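Local coordinates for protein TetR-family transcriptional regulator (Pectobacterium atrosepticum, PDB 2HYT) that probably regulates transcription by binding DNA, its TetR-type helix-turn-helix domain being joined to an all-helical C-terminal domain, at residues Ala69-Arg74 with Pro103-Ile108; Glu83-Gly88 with Ile136-Arg141; Asp37-Ala42 with Gly47-His52; Ala95-Ala100 with Gln180-Leu185; Gly58-Val63 with Ala115-Ala120. One frame throughout, in Å; residues are numbered along the deposited sequence.

Contact 1: Ala69-Arg74 with Pro103-Ile108; sequences AEMDER and PEIQRI. With EDO (1,2-ethanediol), chain D.
Glu104 OE1 is gripped twice: it accepts a hydrogen bond of 2.7 Å from O2 of a bound 1,2-ethanediol and forms a salt bridge with Arg22. The other hydroxyl of the diol, O1, accepts from Arg74 NH1 at 3.1 Å along a fairly straight N-H path (162°), lying at the guanidinium edge, in its plane. A small molecule, probably from the crystallisation liquor, thus spans two helices whose polar side chains do not meet directly. Arg74 is not held by the diol alone, since its NH2 pairs with Glu102. The bend at chi3 (61°) brings NH1 round to O1. Glu70 borders the diol from the same helix, its OE1 3.4 Å from the carbon C1, while OE2 pairs with Arg22; this arginine, shared with Glu104, probably eases the nearness of the two carboxylates. Beside this polar strip lies the apolar one. Ile105 sends CD1 obliquely across the Met71 side chain, a selenomethionine, and rests 3.9 Å from SE, with Met99 packing against both. Such a pairing of the long helix 56-81 with helix 103-117 is characteristic of the TetR fold, in which the two helices lie where the DNA-binding and C-terminal domains join.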
# COMPACT_ATOMS: atom_id res chain seq x y z
N ALA A 69 -5.69 -15.30 -5.68
CA ALA A 69 -6.85 -15.82 -6.42
C ALA A 69 -7.88 -16.45 -5.51
O ALA A 69 -9.08 -16.25 -5.68
CB ALA A 69 -6.41 -16.79 -7.53
N GLU A 70 -7.39 -17.21 -4.53
CA GLU A 70 -8.25 -17.82 -3.52
C GLU A 70 -8.96 -16.77 -2.68
O GLU A 70 -10.15 -16.90 -2.41
CB GLU A 70 -7.44 -18.76 -2.65
CG GLU A 70 -6.99 -19.99 -3.48
CD GLU A 70 -6.05 -20.93 -2.76
OE1 GLU A 70 -5.92 -20.82 -1.53
OE2 GLU A 70 -5.40 -21.76 -3.43
N MSE A 71 -8.22 -15.76 -2.26
CA MSE A 71 -8.81 -14.66 -1.48
C MSE A 71 -9.91 -13.97 -2.29
O MSE A 71 -11.01 -13.72 -1.76
CB MSE A 71 -7.73 -13.68 -1.05
CG MSE A 71 -6.83 -14.25 -0.03
SE MSE A 71 -5.42 -12.97 0.49
CE MSE A 71 -6.60 -11.54 1.14
N ASP A 72 -9.61 -13.67 -3.55
CA ASP A 72 -10.56 -12.94 -4.39
C ASP A 72 -11.86 -13.74 -4.47
O ASP A 72 -12.96 -13.16 -4.35
CB ASP A 72 -9.98 -12.63 -5.78
CG ASP A 72 -10.85 -11.65 -6.58
OD1 ASP A 72 -11.91 -12.06 -7.09
OD2 ASP A 72 -10.47 -10.46 -6.73
N GLU A 73 -11.75 -15.05 -4.65
CA GLU A 73 -12.92 -15.93 -4.76
C GLU A 73 -13.75 -15.90 -3.49
O GLU A 73 -14.99 -15.79 -3.54
CB GLU A 73 -12.46 -17.37 -5.03
CG GLU A 73 -13.58 -18.34 -5.21
CD GLU A 73 -13.10 -19.69 -5.77
OE1 GLU A 73 -12.12 -19.68 -6.55
OE2 GLU A 73 -13.72 -20.72 -5.43
N ARG A 74 -13.08 -15.97 -2.35
CA ARG A 74 -13.76 -16.00 -1.05
C ARG A 74 -14.53 -14.68 -0.78
O ARG A 74 -15.69 -14.65 -0.31
CB ARG A 74 -12.74 -16.25 0.06
CG ARG A 74 -12.25 -17.68 0.11
CD ARG A 74 -11.12 -17.81 1.15
NE ARG A 74 -11.57 -17.46 2.49
CZ ARG A 74 -10.77 -17.35 3.55
NH1 ARG A 74 -9.47 -17.54 3.44
NH2 ARG A 74 -11.27 -16.99 4.71
N PRO A 103 -3.19 -18.02 9.50
CA PRO A 103 -1.72 -18.17 9.44
C PRO A 103 -1.06 -18.03 8.07
O PRO A 103 0.01 -17.40 7.97
CB PRO A 103 -1.48 -19.56 10.07
CG PRO A 103 -2.61 -19.76 10.93
CD PRO A 103 -3.81 -19.08 10.31
N GLU A 104 -1.63 -18.59 7.00
CA GLU A 104 -0.96 -18.47 5.73
C GLU A 104 -0.92 -17.04 5.19
O GLU A 104 0.10 -16.58 4.68
CB GLU A 104 -1.63 -19.36 4.66
CG GLU A 104 -0.87 -19.30 3.37
CD GLU A 104 -1.29 -20.38 2.42
OE1 GLU A 104 -2.51 -20.51 2.23
OE2 GLU A 104 -0.39 -21.04 1.84
N ILE A 105 -2.05 -16.35 5.26
CA ILE A 105 -2.15 -14.98 4.80
C ILE A 105 -1.30 -14.09 5.66
O ILE A 105 -0.54 -13.25 5.17
CB ILE A 105 -3.65 -14.56 4.75
CG1 ILE A 105 -4.35 -15.41 3.67
CG2 ILE A 105 -3.81 -13.05 4.47
CD1 ILE A 105 -5.87 -15.23 3.62
N GLN A 106 -1.42 -14.24 6.98
CA GLN A 106 -0.66 -13.44 7.89
C GLN A 106 0.81 -13.50 7.58
O GLN A 106 1.52 -12.50 7.61
CB GLN A 106 -0.94 -13.93 9.32
CG GLN A 106 -0.20 -13.19 10.36
CD GLN A 106 -0.46 -13.80 11.74
OE1 GLN A 106 -0.14 -14.98 11.96
NE2 GLN A 106 -1.09 -13.05 12.61
N ARG A 107 1.31 -14.72 7.39
CA ARG A 107 2.74 -14.93 7.27
C ARG A 107 3.21 -14.72 5.85
O ARG A 107 4.00 -13.81 5.60
CB ARG A 107 3.07 -16.32 7.76
CG ARG A 107 3.00 -16.39 9.30
CD ARG A 107 3.61 -17.69 9.81
NE ARG A 107 2.74 -18.82 9.52
CZ ARG A 107 3.08 -20.11 9.60
NH1 ARG A 107 4.32 -20.48 9.91
NH2 ARG A 107 2.16 -21.04 9.34
N ILE A 108 2.68 -15.52 4.92
CA ILE A 108 3.17 -15.50 3.54
C ILE A 108 2.92 -14.16 2.82
O ILE A 108 3.81 -13.61 2.17
CB ILE A 108 2.57 -16.64 2.71
CG1 ILE A 108 2.98 -18.00 3.31
CG2 ILE A 108 2.99 -16.51 1.23
CD1 ILE A 108 4.49 -18.23 3.27
C1 EDO D . -6.29 -18.37 0.82
O1 EDO D . -7.71 -18.41 1.05
C2 EDO D . -5.68 -19.44 1.72
O2 EDO D . -4.69 -18.88 2.59

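Contact 2: Glu83-Gly88 with Ile136-Arg141; sequences EDDWEG and IDNLIR
An N-capped helix start, that of helix 85-98, meets the C-terminal end of helix 122-141 here, with Leu139 as the apolar link. The cap is Asp84, whose OD2 accepts from Glu87 N at 3.0 Å on the anti side of the carboxylate and also pairs with Arg197. From the other helix, Leu139 CD2 sits 3.9 Å from Asp85 CB and 4.0 Å from Trp86 N, so one methyl leans on the first turn of helix 85-98, touching backbone as well as side chain. Its sister CD1 approaches the edge of the Trp86 indole, near the ring plane, at 4.5 Å from CE3. Trp86 reaches this position because CG lies opposite the backbone N (chi1 176°), which carries the ring away from the helix start. Beside this apolar contact, Asp85 OD2 and Asn138 OD1 stay 4.3 Å apart; both accept from Gln142 NE2, so one amide nitrogen serves two oxygens that have no proton to share with each other. Phe89, farther along helix 85-98, packs on both Leu139 and Ile136, and Ile136 continues the layer onto Leu153 and Ile157 of helix 150-170.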
# COMPACT_ATOMS: atom_id res chain seq x y z
N GLU A 83 -27.72 -11.35 1.50
CA GLU A 83 -29.15 -11.08 1.55
C GLU A 83 -29.43 -9.58 1.49
O GLU A 83 -30.35 -9.14 0.78
CB GLU A 83 -29.73 -11.64 2.84
N ASP A 84 -28.62 -8.79 2.20
CA ASP A 84 -28.67 -7.32 2.11
C ASP A 84 -27.33 -6.86 1.53
O ASP A 84 -26.31 -7.24 2.04
CB ASP A 84 -28.85 -6.70 3.49
CG ASP A 84 -28.89 -5.20 3.42
OD1 ASP A 84 -29.91 -4.66 2.98
OD2 ASP A 84 -27.89 -4.56 3.73
N ASP A 85 -27.34 -6.07 0.46
CA ASP A 85 -26.09 -5.81 -0.23
C ASP A 85 -25.15 -4.89 0.56
O ASP A 85 -23.92 -5.05 0.48
CB ASP A 85 -26.35 -5.31 -1.62
CG ASP A 85 -27.09 -6.37 -2.48
OD1 ASP A 85 -26.91 -7.58 -2.20
OD2 ASP A 85 -27.87 -6.00 -3.35
N TRP A 86 -25.72 -3.96 1.32
CA TRP A 86 -24.86 -3.12 2.18
C TRP A 86 -24.18 -3.98 3.25
O TRP A 86 -22.96 -3.86 3.47
CB TRP A 86 -25.65 -2.01 2.85
CG TRP A 86 -24.82 -1.21 3.79
CD1 TRP A 86 -24.98 -1.12 5.14
CD2 TRP A 86 -23.68 -0.39 3.46
NE1 TRP A 86 -24.01 -0.31 5.68
CE2 TRP A 86 -23.21 0.16 4.68
CE3 TRP A 86 -23.04 -0.05 2.29
CZ2 TRP A 86 -22.10 1.03 4.73
CZ3 TRP A 86 -21.94 0.80 2.35
CH2 TRP A 86 -21.50 1.35 3.56
N GLU A 87 -24.93 -4.87 3.88
CA GLU A 87 -24.35 -5.73 4.91
C GLU A 87 -23.35 -6.69 4.29
O GLU A 87 -22.33 -7.01 4.89
CB GLU A 87 -25.44 -6.48 5.69
CG GLU A 87 -26.39 -5.56 6.44
CD GLU A 87 -25.71 -4.74 7.53
OE1 GLU A 87 -24.71 -5.20 8.11
OE2 GLU A 87 -26.20 -3.64 7.80
N GLY A 88 -23.60 -7.13 3.05
CA GLY A 88 -22.66 -7.97 2.36
C GLY A 88 -21.33 -7.24 2.10
O GLY A 88 -20.24 -7.83 2.15
N ILE A 136 -19.11 -1.45 -5.58
CA ILE A 136 -19.45 -0.05 -5.36
C ILE A 136 -20.40 0.50 -6.41
O ILE A 136 -21.36 1.18 -6.07
CB ILE A 136 -18.17 0.81 -5.23
CG1 ILE A 136 -17.44 0.38 -3.99
CG2 ILE A 136 -18.50 2.28 -5.23
CD1 ILE A 136 -18.19 0.71 -2.69
N ASP A 137 -20.13 0.23 -7.68
CA ASP A 137 -20.98 0.65 -8.81
C ASP A 137 -22.41 0.17 -8.57
O ASP A 137 -23.38 0.93 -8.68
CB ASP A 137 -20.39 0.07 -10.10
CG ASP A 137 -21.10 0.52 -11.34
OD1 ASP A 137 -22.26 0.10 -11.54
OD2 ASP A 137 -20.48 1.25 -12.17
N ASN A 138 -22.53 -1.12 -8.24
CA ASN A 138 -23.82 -1.70 -7.91
C ASN A 138 -24.53 -0.96 -6.78
O ASN A 138 -25.72 -0.61 -6.92
CB ASN A 138 -23.67 -3.19 -7.62
CG ASN A 138 -24.94 -3.84 -7.13
OD1 ASN A 138 -25.31 -3.68 -5.99
ND2 ASN A 138 -25.65 -4.51 -8.02
N LEU A 139 -23.84 -0.71 -5.68
CA LEU A 139 -24.44 -0.04 -4.52
C LEU A 139 -24.81 1.40 -4.80
O LEU A 139 -25.79 1.92 -4.27
CB LEU A 139 -23.46 -0.08 -3.34
CG LEU A 139 -23.23 -1.48 -2.75
CD1 LEU A 139 -21.99 -1.50 -1.83
CD2 LEU A 139 -24.47 -1.96 -1.96
N ILE A 140 -24.01 2.07 -5.65
CA ILE A 140 -24.39 3.42 -6.08
C ILE A 140 -25.65 3.39 -6.95
O ILE A 140 -26.60 4.17 -6.76
CB ILE A 140 -23.22 4.15 -6.77
CG1 ILE A 140 -22.15 4.46 -5.75
CG2 ILE A 140 -23.77 5.47 -7.40
CD1 ILE A 140 -20.76 4.79 -6.37
N ARG A 141 -25.69 2.46 -7.91
CA ARG A 141 -26.87 2.31 -8.75
C ARG A 141 -28.13 2.01 -7.92
O ARG A 141 -29.19 2.53 -8.23
CB ARG A 141 -26.63 1.20 -9.77
CG ARG A 141 -25.69 1.58 -10.91
CD ARG A 141 -25.52 0.44 -11.84
NE ARG A 141 -24.58 0.76 -12.90
CZ ARG A 141 -24.93 1.16 -14.11
NH1 ARG A 141 -26.20 1.33 -14.41
NH2 ARG A 141 -24.00 1.43 -15.01

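Contact 3: Asp37-Ala42 with Gly47-His52; sequences DLTAQA and GALYHH
Leu49 overlaps the helix before it with a single methyl: CD1 lies 3.7 Å from Leu38 CG and 3.6 Å from Thr39 OG1. The two leucine side chains cross at about a right angle, and CD1 also meets CB and CD2 of Leu38, resting on the flank of that side chain rather than on one end. Thr39 runs past Leu49 in the opposite sense. With OG1 beside the backbone N (chi1 -64°), the threonine hydroxyl is placed to bond to Met35 O one turn back in its own helix, and it has a second partner across the gap. A water donates to Thr39 OG1 at 2.8 Å and accepts from Leu49 N at 3.2 Å, so a backbone N-H in the first turn of helix 48-53 is satisfied through solvent. Gly47 occupies the N-cap position of that helix with a positive phi of 89°, a conformation that suits glycine. Leu38 also packs against Val24 of helix 7-28, while Leu49 touches Met35 and Leu44 as well. Two short helices, a tight turn and a leucine in the angle between them make up the helix-turn-helix predicted for residues 34-53, the element by which TetR-family proteins read DNA.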
# COMPACT_ATOMS: atom_id res chain seq x y z
N ASP A 37 16.14 -26.96 1.34
CA ASP A 37 15.35 -27.52 2.45
C ASP A 37 14.04 -28.08 1.89
O ASP A 37 13.61 -29.19 2.26
CB ASP A 37 15.02 -26.49 3.52
CG ASP A 37 16.22 -26.04 4.35
OD1 ASP A 37 17.21 -26.80 4.49
OD2 ASP A 37 16.17 -24.89 4.86
N LEU A 38 13.41 -27.30 1.02
CA LEU A 38 12.10 -27.68 0.48
C LEU A 38 12.26 -28.93 -0.36
O LEU A 38 11.45 -29.87 -0.26
CB LEU A 38 11.54 -26.52 -0.34
CG LEU A 38 10.15 -26.63 -0.92
CD1 LEU A 38 9.16 -27.27 -0.01
CD2 LEU A 38 9.77 -25.18 -1.28
N THR A 39 13.31 -28.95 -1.17
CA THR A 39 13.64 -30.12 -1.99
C THR A 39 13.79 -31.38 -1.13
O THR A 39 13.22 -32.42 -1.38
CB THR A 39 14.90 -29.83 -2.82
OG1 THR A 39 14.60 -28.74 -3.73
CG2 THR A 39 15.40 -31.11 -3.56
N ALA A 40 14.54 -31.25 -0.05
CA ALA A 40 14.74 -32.38 0.85
C ALA A 40 13.43 -32.82 1.54
O ALA A 40 13.12 -34.01 1.56
CB ALA A 40 15.84 -32.02 1.91
N GLN A 41 12.68 -31.85 2.11
CA GLN A 41 11.51 -32.13 2.91
C GLN A 41 10.39 -32.74 2.09
O GLN A 41 9.67 -33.63 2.59
CB GLN A 41 11.04 -30.86 3.64
CG GLN A 41 12.07 -30.48 4.70
CD GLN A 41 11.77 -29.16 5.40
OE1 GLN A 41 10.61 -28.87 5.71
NE2 GLN A 41 12.82 -28.39 5.71
N ALA A 42 10.32 -32.35 0.82
CA ALA A 42 9.26 -32.84 -0.08
C ALA A 42 9.73 -33.98 -0.98
O ALA A 42 8.98 -34.48 -1.82
CB ALA A 42 8.69 -31.69 -0.88
N GLY A 47 16.93 -29.66 -8.44
CA GLY A 47 16.73 -28.71 -9.54
C GLY A 47 15.31 -28.46 -10.00
O GLY A 47 15.06 -27.50 -10.73
N ALA A 48 14.33 -29.24 -9.52
CA ALA A 48 12.97 -29.06 -9.99
C ALA A 48 12.42 -27.65 -9.71
O ALA A 48 11.80 -26.99 -10.58
CB ALA A 48 12.07 -30.14 -9.36
N LEU A 49 12.59 -27.21 -8.47
CA LEU A 49 12.12 -25.89 -8.05
C LEU A 49 12.84 -24.77 -8.81
O LEU A 49 12.20 -23.82 -9.25
CB LEU A 49 12.29 -25.69 -6.55
CG LEU A 49 11.45 -26.55 -5.61
CD1 LEU A 49 11.92 -26.36 -4.16
CD2 LEU A 49 10.00 -26.22 -5.78
N TYR A 50 14.16 -24.87 -8.99
CA TYR A 50 14.85 -23.86 -9.78
C TYR A 50 14.36 -23.85 -11.24
O TYR A 50 14.15 -22.79 -11.85
CB TYR A 50 16.35 -24.03 -9.76
CG TYR A 50 16.97 -23.77 -8.41
CD1 TYR A 50 16.81 -22.53 -7.80
CD2 TYR A 50 17.70 -24.72 -7.78
CE1 TYR A 50 17.38 -22.26 -6.58
CE2 TYR A 50 18.28 -24.45 -6.55
CZ TYR A 50 18.10 -23.23 -5.96
OH TYR A 50 18.69 -22.96 -4.75
N HIS A 51 14.14 -25.02 -11.80
CA HIS A 51 13.67 -25.11 -13.17
C HIS A 51 12.32 -24.45 -13.40
O HIS A 51 12.11 -23.71 -14.37
CB HIS A 51 13.55 -26.58 -13.51
CG HIS A 51 13.09 -26.85 -14.89
ND1 HIS A 51 13.82 -26.45 -16.00
CD2 HIS A 51 12.05 -27.57 -15.37
CE1 HIS A 51 13.20 -26.86 -17.09
NE2 HIS A 51 12.13 -27.56 -16.74
N HIS A 52 11.40 -24.65 -12.45
CA HIS A 52 10.09 -24.03 -12.59
C HIS A 52 9.99 -22.56 -12.17
O HIS A 52 9.18 -21.80 -12.75
CB HIS A 52 9.02 -24.85 -11.84
CG HIS A 52 8.65 -26.12 -12.54
ND1 HIS A 52 7.57 -26.20 -13.40
CD2 HIS A 52 9.25 -27.32 -12.54
CE1 HIS A 52 7.49 -27.44 -13.85
NE2 HIS A 52 8.52 -28.13 -13.39
O HOH W 1 13.90 -29.18 -6.36

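Contact 4: Ala95-Ala100 with Gln180-Leu185; sequences AYLEMA and QGVAAL. With EDO (1,2-ethanediol), chain E.
The inner side of a dimerisation helix is where this contact belongs: helix 174-190 faces its own subunit through Gly181, Val182 and Leu185, and Leu97 of helix 85-98 supplies the side chain that meets them. Nearly everything passes through one methyl. Leu97 CD1 lies 3.9 Å from Gly181 C, 4.1 Å from Val182 CG2 and 4.0 Å from Leu185 CD2. Gly181 has no side chain, and the methyl comes to rest directly on its peptide, which probably helps the backbones come close; the CA atoms of Leu97 and Val182 are 7.3 Å apart. The leucine extends straight to this spot, its chi2 of -170° continuing the line of the chain. From the other helix, Leu185 has CG opposite its backbone N (chi1 174°) and thereby brings CD2 toward Leu97, whereas Val182 offers CG2 from the flank. In the TetR fold the last two long helices of each subunit commonly form a four-helix bundle with their mates, and here Ala184 and Leu185 pack on Leu156 of the second subunit. Leu185 therefore serves both the intramolecular layer and the dimer interface. Leu97 also touches Ala164 of helix 150-170. Elsewhere on helix 85-98, a second 1,2-ethanediol, again probably from the crystallisation liquor, donates from O2 to Glu98 OE1 at 3.0 Å. Its C2 sits 3.6 Å from Ala95 CB, and its C1 meets CE of Met99, a selenomethionine that packs onward against Met71 and Arg74.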
# COMPACT_ATOMS: atom_id res chain seq x y z
N ALA A 95 -14.15 -9.18 6.41
CA ALA A 95 -13.52 -10.47 6.12
C ALA A 95 -12.07 -10.32 5.62
O ALA A 95 -11.18 -11.10 5.99
CB ALA A 95 -14.37 -11.25 5.12
N TYR A 96 -11.81 -9.26 4.86
CA TYR A 96 -10.47 -8.94 4.42
C TYR A 96 -9.52 -8.73 5.61
O TYR A 96 -8.37 -9.22 5.63
CB TYR A 96 -10.49 -7.72 3.51
CG TYR A 96 -9.17 -7.48 2.86
CD1 TYR A 96 -8.16 -6.78 3.55
CD2 TYR A 96 -8.90 -7.93 1.57
CE1 TYR A 96 -6.92 -6.57 2.94
CE2 TYR A 96 -7.66 -7.71 0.98
CZ TYR A 96 -6.67 -7.03 1.69
OH TYR A 96 -5.42 -6.75 1.18
N LEU A 97 -10.00 -8.00 6.61
CA LEU A 97 -9.22 -7.81 7.83
C LEU A 97 -9.09 -9.10 8.64
O LEU A 97 -8.01 -9.38 9.18
CB LEU A 97 -9.85 -6.73 8.70
CG LEU A 97 -9.96 -5.33 8.08
CD1 LEU A 97 -10.37 -4.32 9.16
CD2 LEU A 97 -8.64 -4.90 7.42
N GLU A 98 -10.18 -9.85 8.74
CA GLU A 98 -10.20 -11.14 9.46
C GLU A 98 -9.18 -12.12 8.85
O GLU A 98 -8.54 -12.89 9.59
CB GLU A 98 -11.59 -11.75 9.44
CG GLU A 98 -12.55 -11.00 10.31
CD GLU A 98 -14.02 -11.34 10.10
OE1 GLU A 98 -14.38 -12.03 9.12
OE2 GLU A 98 -14.81 -10.89 10.96
N MSE A 99 -8.98 -12.05 7.54
CA MSE A 99 -7.97 -12.87 6.87
C MSE A 99 -6.56 -12.60 7.34
O MSE A 99 -5.69 -13.49 7.24
CB MSE A 99 -8.06 -12.65 5.39
CG MSE A 99 -9.11 -13.38 4.79
SE MSE A 99 -9.35 -12.83 2.88
CE MSE A 99 -10.73 -14.06 2.57
N ALA A 100 -6.29 -11.42 7.90
CA ALA A 100 -4.96 -11.07 8.39
C ALA A 100 -4.52 -11.91 9.59
O ALA A 100 -3.35 -11.86 9.97
CB ALA A 100 -4.87 -9.60 8.75
N GLN A 180 -10.10 -3.67 16.86
CA GLN A 180 -9.88 -2.22 16.71
C GLN A 180 -10.02 -1.79 15.26
O GLN A 180 -10.64 -0.77 14.96
CB GLN A 180 -8.52 -1.81 17.24
CG GLN A 180 -8.41 -1.99 18.75
CD GLN A 180 -7.03 -1.78 19.26
OE1 GLN A 180 -6.04 -2.14 18.61
NE2 GLN A 180 -6.94 -1.17 20.46
N GLY A 181 -9.42 -2.57 14.37
CA GLY A 181 -9.52 -2.28 12.94
C GLY A 181 -10.93 -2.31 12.41
O GLY A 181 -11.37 -1.41 11.67
N VAL A 182 -11.66 -3.35 12.81
CA VAL A 182 -13.02 -3.49 12.36
C VAL A 182 -13.87 -2.35 12.90
O VAL A 182 -14.70 -1.80 12.18
CB VAL A 182 -13.60 -4.84 12.76
CG1 VAL A 182 -15.10 -4.84 12.61
CG2 VAL A 182 -12.98 -5.96 11.88
N ALA A 183 -13.67 -1.98 14.16
CA ALA A 183 -14.48 -0.89 14.74
C ALA A 183 -14.19 0.42 14.02
O ALA A 183 -15.08 1.20 13.78
CB ALA A 183 -14.25 -0.75 16.24
N ALA A 184 -12.91 0.69 13.74
CA ALA A 184 -12.55 1.95 13.06
C ALA A 184 -13.11 1.93 11.62
O ALA A 184 -13.63 2.91 11.12
CB ALA A 184 -11.05 2.12 13.06
N LEU A 185 -12.96 0.78 10.96
CA LEU A 185 -13.47 0.62 9.60
C LEU A 185 -14.95 0.99 9.50
O LEU A 185 -15.40 1.66 8.54
CB LEU A 185 -13.25 -0.82 9.15
CG LEU A 185 -13.84 -1.21 7.80
CD1 LEU A 185 -13.14 -0.47 6.64
CD2 LEU A 185 -13.70 -2.74 7.64
C1 EDO E . -12.84 -14.97 5.89
O1 EDO E . -14.10 -15.16 5.21
C2 EDO E . -12.90 -13.95 7.00
O2 EDO E . -13.20 -14.62 8.24

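Contact 5: Gly58-Val63 with Ala115-Ala120; sequences GLLAAV and AVLGGA
Helix 56-81 passes the C-terminal end of helix 103-117 with Ala61 and Leu117 as the nearest pair, their CA atoms 7.5 Å apart, and just beyond Leu117 the chain leaves helical geometry at Gly118, where phi turns positive (80°). Leu60 is the buried member of the group. Its CD2 points between two consecutive residues of the other helix, 3.8 Å from both CB and CG1 of Val116 and 4.0 Å from Leu117 CG. The approach differs in the two cases: Leu60 lies slantwise over Val116 but runs alongside Leu117 in the opposite direction, so each leucine reaches back toward the other's helix. Because CG of Leu60 stands opposite its backbone N (chi1 -178°), the branch is carried outward to this meeting point. Within the TetR architecture this is a seam between domains, since the first turns of helix 56-81 also close the DNA-binding core, where Leu59 packs on Leu18, Phe53 and Met35. Tyr30 joins the seam by touching Leu60 and Val116 together. Leu117 completes the contact, laying CD1 on Ala61, 3.8 Å from its CA and 4.0 Å from its CB; the small alanine lets the leucine come down onto the helix surface. After Gly118 the chain turns out of the helix through Gly119, which bonds back to the backbone of Ala113.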
# COMPACT_ATOMS: atom_id res chain seq x y z
N GLY A 58 10.91 -15.94 -6.81
CA GLY A 58 10.00 -16.33 -7.88
C GLY A 58 8.92 -17.32 -7.40
O GLY A 58 7.75 -17.27 -7.75
N LEU A 59 9.36 -18.28 -6.58
CA LEU A 59 8.47 -19.23 -5.95
C LEU A 59 7.47 -18.50 -5.06
O LEU A 59 6.25 -18.72 -5.13
CB LEU A 59 9.27 -20.26 -5.18
CG LEU A 59 8.44 -21.31 -4.42
CD1 LEU A 59 7.35 -21.99 -5.28
CD2 LEU A 59 9.44 -22.35 -3.76
N LEU A 60 8.00 -17.61 -4.21
CA LEU A 60 7.13 -16.83 -3.33
C LEU A 60 6.08 -16.06 -4.16
O LEU A 60 4.88 -16.06 -3.81
CB LEU A 60 7.91 -15.85 -2.47
CG LEU A 60 7.07 -15.02 -1.49
CD1 LEU A 60 6.30 -15.88 -0.47
CD2 LEU A 60 7.95 -13.95 -0.81
N ALA A 61 6.48 -15.42 -5.25
CA ALA A 61 5.52 -14.67 -6.08
C ALA A 61 4.44 -15.58 -6.61
O ALA A 61 3.23 -15.23 -6.61
CB ALA A 61 6.24 -13.92 -7.20
N ALA A 62 4.83 -16.80 -6.98
CA ALA A 62 3.89 -17.72 -7.55
C ALA A 62 2.88 -18.21 -6.50
O ALA A 62 1.73 -18.42 -6.80
CB ALA A 62 4.63 -18.91 -8.21
N VAL A 63 3.36 -18.47 -5.29
CA VAL A 63 2.53 -18.82 -4.15
C VAL A 63 1.55 -17.69 -3.85
O VAL A 63 0.35 -17.94 -3.67
CB VAL A 63 3.39 -19.13 -2.93
CG1 VAL A 63 2.56 -19.14 -1.66
CG2 VAL A 63 4.17 -20.49 -3.15
N ALA A 115 7.90 -7.99 2.94
CA ALA A 115 9.33 -7.70 3.11
C ALA A 115 10.15 -8.05 1.87
O ALA A 115 11.09 -7.35 1.51
CB ALA A 115 9.88 -8.53 4.30
N VAL A 116 9.78 -9.14 1.21
CA VAL A 116 10.59 -9.71 0.11
C VAL A 116 10.24 -9.15 -1.26
O VAL A 116 11.14 -8.89 -2.10
CB VAL A 116 10.45 -11.25 0.09
CG1 VAL A 116 11.12 -11.87 -1.15
CG2 VAL A 116 11.08 -11.88 1.37
N LEU A 117 8.96 -8.98 -1.52
CA LEU A 117 8.49 -8.55 -2.83
C LEU A 117 7.98 -7.12 -2.85
O LEU A 117 7.69 -6.61 -3.93
CB LEU A 117 7.39 -9.47 -3.36
CG LEU A 117 7.71 -10.96 -3.45
CD1 LEU A 117 6.42 -11.71 -3.82
CD2 LEU A 117 8.84 -11.21 -4.41
N GLY A 118 7.92 -6.47 -1.69
CA GLY A 118 7.37 -5.13 -1.58
C GLY A 118 5.87 -5.06 -1.56
O GLY A 118 5.26 -4.06 -1.97
N GLY A 119 5.22 -6.10 -1.05
CA GLY A 119 3.77 -6.14 -1.02
C GLY A 119 3.13 -6.51 -2.35
O GLY A 119 3.79 -7.09 -3.21
N ALA A 120 1.84 -6.21 -2.49
CA ALA A 120 1.10 -6.60 -3.67
C ALA A 120 1.64 -5.86 -4.88
O ALA A 120 1.99 -4.68 -4.79
CB ALA A 120 -0.38 -6.26 -3.49

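From the N terminus, contact 3 closes first, before any other begins. Contact 5 then opens on helix 56-81 and contact 1 opens farther along the same helix; contact 1 shuts first, on helix 103-117, so its loop sits within that of contact 5. Contacts 2 and 4 open on helix 85-98 and close later, on helices 122-141 and 174-190, crossing each other and the loops of contacts 1 and 5. Neighbours touch in series: Leu38 of contact 3 meets Leu59 of contact 5, Ile108 of contact 1 meets Leu60, and Met99 of contact 4 meets Met71. Packing thus runs from the DNA-binding helices to the dimer-forming region; contact 2, at the far end, touches none.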